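Local structure of arsenate Reductase (Corynebacterium glutamicum, 3T38) at residues V81-S95 with V150-C162. The protein probably reduces arsenate to arsenite with thioredoxin as the source of electrons, and has a low-molecular-weight tyrosine phosphatase fold. Sequence-based numbering, arbitrary orientation.
Sequences VPQVLFICVHNAGRS and VIRASDYVITMGC
Strands 83-88 and 156-159 run parallel, 15° apart, with L85 N bonded to Y156 O, L85 O taking I158 N at 2.7 Å, and I87 joined likewise to I158 O and M160 N. At the start of the ladder D155 and Y156 both donate their N-H to Q83 O, while D155 turns back so that the anti lone pair of OD2 receives Q83 N at 3.0 Å. F86 and I158 lie side by side on one face, ring atom CD2 3.6 Å from I158 CB; V84 CG1 meets I158 CD1 there. These are the central strands of the four-stranded parallel sheet, order 2-1-3-4, of the low-molecular-weight phosphatase fold, in which the CX5R(S/T) P-loop, here C88-S95, begins at the C-terminal end of the first strand and runs into helix 94-106. M160, a selenomethionine, packs against the R94 end of that loop: SE sits obliquely beside the F86 ring in a Met-aromatic contact, and CE lies 3.9 Å from R94 CB. On the other face L85, with CG anti to its N (chi1 170°), sends CD1 to V150 CG2 and CD2 to I151 CG1, both in helix 148-153. Further along, I87 CD1 touches V157 CG1, and I87 CG2 presses on C162 SG at 3.3 Å.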
loop_
_atom_site.group_PDB
_atom_site.type_symbol
_atom_site.label_atom_id
_atom_site.label_comp_id
_atom_site.label_asym_id
_atom_site.label_seq_id
_atom_site.Cartn_x
_atom_site.Cartn_y
_atom_site.Cartn_z
ATOM N N VAL A 81 23.887 10.744 -1.455
ATOM C CA VAL A 81 24.094 10.670 -2.893
ATOM C C VAL A 81 22.729 10.960 -3.549
ATOM O O VAL A 81 21.701 10.883 -2.883
ATOM C CB VAL A 81 24.663 9.247 -3.249
ATOM C CG1 VAL A 81 26.105 9.083 -2.656
ATOM C CG2 VAL A 81 23.765 8.142 -2.691
ATOM N N PRO A 82 22.710 11.318 -4.837
ATOM C CA PRO A 82 21.435 11.408 -5.579
ATOM C C PRO A 82 20.588 10.170 -5.417
ATOM O O PRO A 82 21.111 9.067 -5.376
ATOM C CB PRO A 82 21.874 11.524 -7.047
ATOM C CG PRO A 82 23.272 12.157 -6.954
ATOM C CD PRO A 82 23.884 11.613 -5.681
ATOM N N GLN A 83 19.288 10.377 -5.343
ATOM C CA GLN A 83 18.296 9.346 -5.086
ATOM C C GLN A 83 17.386 9.289 -6.306
ATOM O O GLN A 83 16.781 10.279 -6.693
ATOM C CB GLN A 83 17.501 9.741 -3.876
ATOM C CG GLN A 83 18.375 10.276 -2.626
ATOM C CD GLN A 83 18.788 9.126 -1.692
ATOM O OE1 GLN A 83 17.950 8.318 -1.281
ATOM N NE2 GLN A 83 20.056 9.034 -1.385
ATOM N N VAL A 84 17.280 8.127 -6.938
ATOM C CA VAL A 84 16.488 7.996 -8.167
ATOM C C VAL A 84 15.425 6.927 -7.992
ATOM O O VAL A 84 15.676 5.889 -7.342
ATOM C CB VAL A 84 17.403 7.618 -9.298
ATOM C CG1 VAL A 84 16.643 7.434 -10.607
ATOM C CG2 VAL A 84 18.556 8.653 -9.434
ATOM N N LEU A 85 14.224 7.183 -8.545
ATOM C CA LEU A 85 13.141 6.280 -8.458
ATOM C C LEU A 85 12.553 5.982 -9.858
ATOM O O LEU A 85 12.225 6.914 -10.603
ATOM C CB LEU A 85 12.060 6.883 -7.552
ATOM C CG LEU A 85 10.737 6.076 -7.592
ATOM C CD1 LEU A 85 10.794 4.733 -6.858
ATOM C CD2 LEU A 85 9.547 6.836 -7.126
ATOM N N PHE A 86 12.381 4.696 -10.191
ATOM C CA PHE A 86 11.687 4.288 -11.438
ATOM C C PHE A 86 10.343 3.663 -11.076
ATOM O O PHE A 86 10.263 2.926 -10.087
ATOM C CB PHE A 86 12.520 3.299 -12.275
ATOM C CG PHE A 86 13.864 3.847 -12.666
ATOM C CD1 PHE A 86 14.983 3.702 -11.798
ATOM C CD2 PHE A 86 14.014 4.585 -13.850
ATOM C CE1 PHE A 86 16.253 4.242 -12.159
ATOM C CE2 PHE A 86 15.293 5.129 -14.223
ATOM C CZ PHE A 86 16.389 4.979 -13.378
ATOM N N ILE A 87 9.315 3.938 -11.890
ATOM C CA ILE A 87 7.945 3.541 -11.583
ATOM C C ILE A 87 7.332 3.030 -12.882
ATOM O O ILE A 87 7.389 3.754 -13.848
ATOM C CB ILE A 87 7.087 4.787 -11.086
ATOM C CG1 ILE A 87 7.726 5.432 -9.829
ATOM C CG2 ILE A 87 5.619 4.362 -10.730
ATOM C CD1 ILE A 87 7.024 6.623 -9.364
ATOM N N CYS A 88 6.778 1.804 -12.888
ATOM C CA CYS A 88 6.041 1.224 -14.070
ATOM C C CYS A 88 4.855 0.492 -13.465
ATOM O O CYS A 88 4.570 0.682 -12.263
ATOM C CB CYS A 88 6.924 0.258 -14.881
ATOM S SG CYS A 88 7.432 -1.302 -13.968
ATOM N N VAL A 89 4.101 -0.265 -14.262
ATOM C CA VAL A 89 2.847 -0.792 -13.721
ATOM C C VAL A 89 3.094 -1.894 -12.675
ATOM O O VAL A 89 2.715 -1.733 -11.543
ATOM C CB VAL A 89 1.826 -1.211 -14.811
ATOM C CG1 VAL A 89 0.582 -1.854 -14.158
ATOM C CG2 VAL A 89 1.433 0.009 -15.698
ATOM N N HIS A 90 3.842 -2.936 -13.029
ATOM C CA HIS A 90 3.926 -4.169 -12.262
ATOM C C HIS A 90 5.187 -4.293 -11.467
ATOM O O HIS A 90 5.310 -5.253 -10.714
ATOM C CB HIS A 90 3.886 -5.341 -13.210
ATOM C CG HIS A 90 2.608 -5.422 -13.955
ATOM N ND1 HIS A 90 2.549 -5.341 -15.321
ATOM C CD2 HIS A 90 1.328 -5.545 -13.516
ATOM C CE1 HIS A 90 1.289 -5.460 -15.703
ATOM N NE2 HIS A 90 0.529 -5.569 -14.623
ATOM N N ASN A 91 6.106 -3.352 -11.651
ATOM C CA ASN A 91 7.381 -3.353 -10.970
ATOM C C ASN A 91 8.010 -4.747 -11.150
ATOM O O ASN A 91 8.668 -5.271 -10.244
ATOM C CB ASN A 91 7.268 -2.930 -9.463
ATOM C CG ASN A 91 8.640 -2.664 -8.823
ATOM O OD1 ASN A 91 8.852 -2.937 -7.630
ATOM N ND2 ASN A 91 9.587 -2.151 -9.610
ATOM N N ALA A 92 7.758 -5.358 -12.308
ATOM C CA ALA A 92 8.350 -6.604 -12.642
ATOM C C ALA A 92 9.246 -6.588 -13.862
ATOM O O ALA A 92 10.024 -7.539 -14.065
ATOM C CB ALA A 92 7.310 -7.612 -12.807
ATOM N N GLY A 93 9.145 -5.546 -14.694
ATOM C CA GLY A 93 9.904 -5.462 -15.953
ATOM C C GLY A 93 10.624 -4.133 -16.024
ATOM O O GLY A 93 11.626 -3.901 -15.304
ATOM N N ARG A 94 10.054 -3.220 -16.819
ATOM C CA ARG A 94 10.593 -1.851 -17.042
ATOM C C ARG A 94 11.336 -1.183 -15.863
ATOM O O ARG A 94 12.497 -0.767 -16.000
ATOM C CB ARG A 94 9.458 -0.904 -17.464
ATOM C CG ARG A 94 8.919 -1.173 -18.870
ATOM C CD ARG A 94 7.619 -0.396 -19.142
ATOM N NE ARG A 94 7.170 -0.483 -20.527
ATOM C CZ ARG A 94 6.577 -1.548 -21.083
ATOM N NH1 ARG A 94 6.362 -2.667 -20.382
ATOM N NH2 ARG A 94 6.198 -1.502 -22.365
ATOM N N SER A 95 10.661 -1.020 -14.724
ATOM C CA SER A 95 11.313 -0.302 -13.596
ATOM C C SER A 95 12.444 -1.096 -12.949
ATOM O O SER A 95 13.373 -0.522 -12.383
ATOM C CB SER A 95 10.308 0.186 -12.535
ATOM O OG SER A 95 9.477 -0.857 -12.026
ATOM N N VAL A 150 9.317 7.134 -0.571
ATOM C CA VAL A 150 10.360 7.042 -1.601
ATOM C C VAL A 150 10.274 8.098 -2.692
ATOM O O VAL A 150 11.298 8.405 -3.303
ATOM C CB VAL A 150 10.544 5.609 -2.193
ATOM C CG1 VAL A 150 10.749 4.623 -0.997
ATOM C CG2 VAL A 150 9.348 5.197 -3.050
ATOM N N ILE A 151 9.081 8.665 -2.899
ATOM C CA ILE A 151 8.946 9.763 -3.781
ATOM C C ILE A 151 9.587 10.969 -3.138
ATOM O O ILE A 151 10.391 11.651 -3.762
ATOM C CB ILE A 151 7.479 10.050 -4.153
ATOM C CG1 ILE A 151 6.826 8.845 -4.892
ATOM C CG2 ILE A 151 7.407 11.303 -5.061
ATOM C CD1 ILE A 151 5.206 8.929 -4.863
ATOM N N ARG A 152 9.285 11.211 -1.870
ATOM C CA ARG A 152 9.825 12.393 -1.140
ATOM C C ARG A 152 11.352 12.382 -1.077
ATOM O O ARG A 152 12.026 13.442 -1.105
ATOM C CB ARG A 152 9.270 12.446 0.255
ATOM C CG ARG A 152 7.790 12.821 0.344
ATOM C CD ARG A 152 7.365 13.048 1.793
ATOM N NE ARG A 152 5.952 13.385 1.966
ATOM C CZ ARG A 152 5.522 14.593 2.312
ATOM N NH1 ARG A 152 6.382 15.605 2.496
ATOM N NH2 ARG A 152 4.230 14.808 2.435
ATOM N N ALA A 153 11.908 11.176 -0.970
ATOM C CA ALA A 153 13.364 11.092 -0.835
ATOM C C ALA A 153 14.000 11.382 -2.208
ATOM O O ALA A 153 15.133 11.733 -2.247
ATOM C CB ALA A 153 13.751 9.681 -0.339
ATOM N N SER A 154 13.291 11.132 -3.325
ATOM C CA SER A 154 13.918 11.020 -4.614
ATOM C C SER A 154 14.325 12.416 -5.185
ATOM O O SER A 154 13.598 13.399 -4.999
ATOM C CB SER A 154 12.979 10.269 -5.566
ATOM O OG SER A 154 12.864 8.909 -5.167
ATOM N N ASP A 155 15.491 12.507 -5.820
ATOM C CA ASP A 155 15.879 13.714 -6.613
ATOM C C ASP A 155 15.397 13.588 -8.079
ATOM O O ASP A 155 15.199 14.574 -8.738
ATOM C CB ASP A 155 17.398 13.939 -6.598
ATOM C CG ASP A 155 17.952 14.103 -5.196
ATOM O OD1 ASP A 155 17.738 15.174 -4.597
ATOM O OD2 ASP A 155 18.570 13.157 -4.651
ATOM N N TYR A 156 15.241 12.358 -8.577
ATOM C CA TYR A 156 14.753 12.070 -9.935
ATOM C C TYR A 156 13.634 11.048 -9.815
ATOM O O TYR A 156 13.803 10.038 -9.127
ATOM C CB TYR A 156 15.854 11.433 -10.804
ATOM C CG TYR A 156 16.997 12.346 -11.146
ATOM C CD1 TYR A 156 17.977 12.630 -10.193
ATOM C CD2 TYR A 156 17.075 12.975 -12.413
ATOM C CE1 TYR A 156 19.033 13.499 -10.463
ATOM C CE2 TYR A 156 18.168 13.872 -12.724
ATOM C CZ TYR A 156 19.133 14.131 -11.721
ATOM O OH TYR A 156 20.206 14.972 -11.951
ATOM N N VAL A 157 12.507 11.271 -10.491
ATOM C CA VAL A 157 11.425 10.294 -10.460
ATOM C C VAL A 157 11.113 10.016 -11.895
ATOM O O VAL A 157 10.741 10.940 -12.618
ATOM C CB VAL A 157 10.123 10.858 -9.772
ATOM C CG1 VAL A 157 8.943 9.894 -9.962
ATOM C CG2 VAL A 157 10.335 11.219 -8.269
ATOM N N ILE A 158 11.275 8.761 -12.318
ATOM C CA ILE A 158 11.121 8.399 -13.742
ATOM C C ILE A 158 9.970 7.455 -13.884
ATOM O O ILE A 158 9.965 6.384 -13.355
ATOM C CB ILE A 158 12.408 7.781 -14.411
ATOM C CG1 ILE A 158 13.584 8.765 -14.401
ATOM C CG2 ILE A 158 12.182 7.413 -15.856
ATOM C CD1 ILE A 158 14.317 8.829 -13.092
ATOM N N THR A 159 9.052 7.878 -14.698
ATOM C CA THR A 159 7.785 7.264 -14.960
ATOM C C THR A 159 7.827 6.445 -16.260
ATOM O O THR A 159 8.378 6.898 -17.246
ATOM C CB THR A 159 6.761 8.454 -15.036
ATOM O OG1 THR A 159 6.033 8.452 -13.791
ATOM C CG2 THR A 159 5.876 8.405 -16.209
HETATM N N MSE A 160 7.288 5.225 -16.230
HETATM C CA MSE A 160 7.388 4.306 -17.373
HETATM C C MSE A 160 6.033 3.586 -17.673
HETATM O O MSE A 160 5.949 2.346 -17.738
HETATM C CB MSE A 160 8.517 3.293 -17.110
HETATM C CG MSE A 160 9.698 3.922 -16.379
HETATM SE SE MSE A 160 11.197 2.653 -16.141
HETATM C CE MSE A 160 11.662 2.291 -18.008
ATOM N N GLY A 161 4.980 4.384 -17.830
ATOM C CA GLY A 161 3.678 3.870 -18.182
ATOM C C GLY A 161 2.770 3.547 -17.013
ATOM O O GLY A 161 1.782 2.838 -17.200
ATOM N N CYS A 162 3.095 4.055 -15.810
ATOM C CA CYS A 162 2.258 3.783 -14.629
ATOM C C CYS A 162 0.935 4.589 -14.635
ATOM O O CYS A 162 -0.025 4.250 -13.953
ATOM C CB CYS A 162 3.058 3.987 -13.344
ATOM S SG CYS A 162 3.933 5.564 -13.344
HETATM O O HOH W 1 14.612 7.023 -4.923
HETATM O O HOH W 2 4.645 0.403 -17.124
#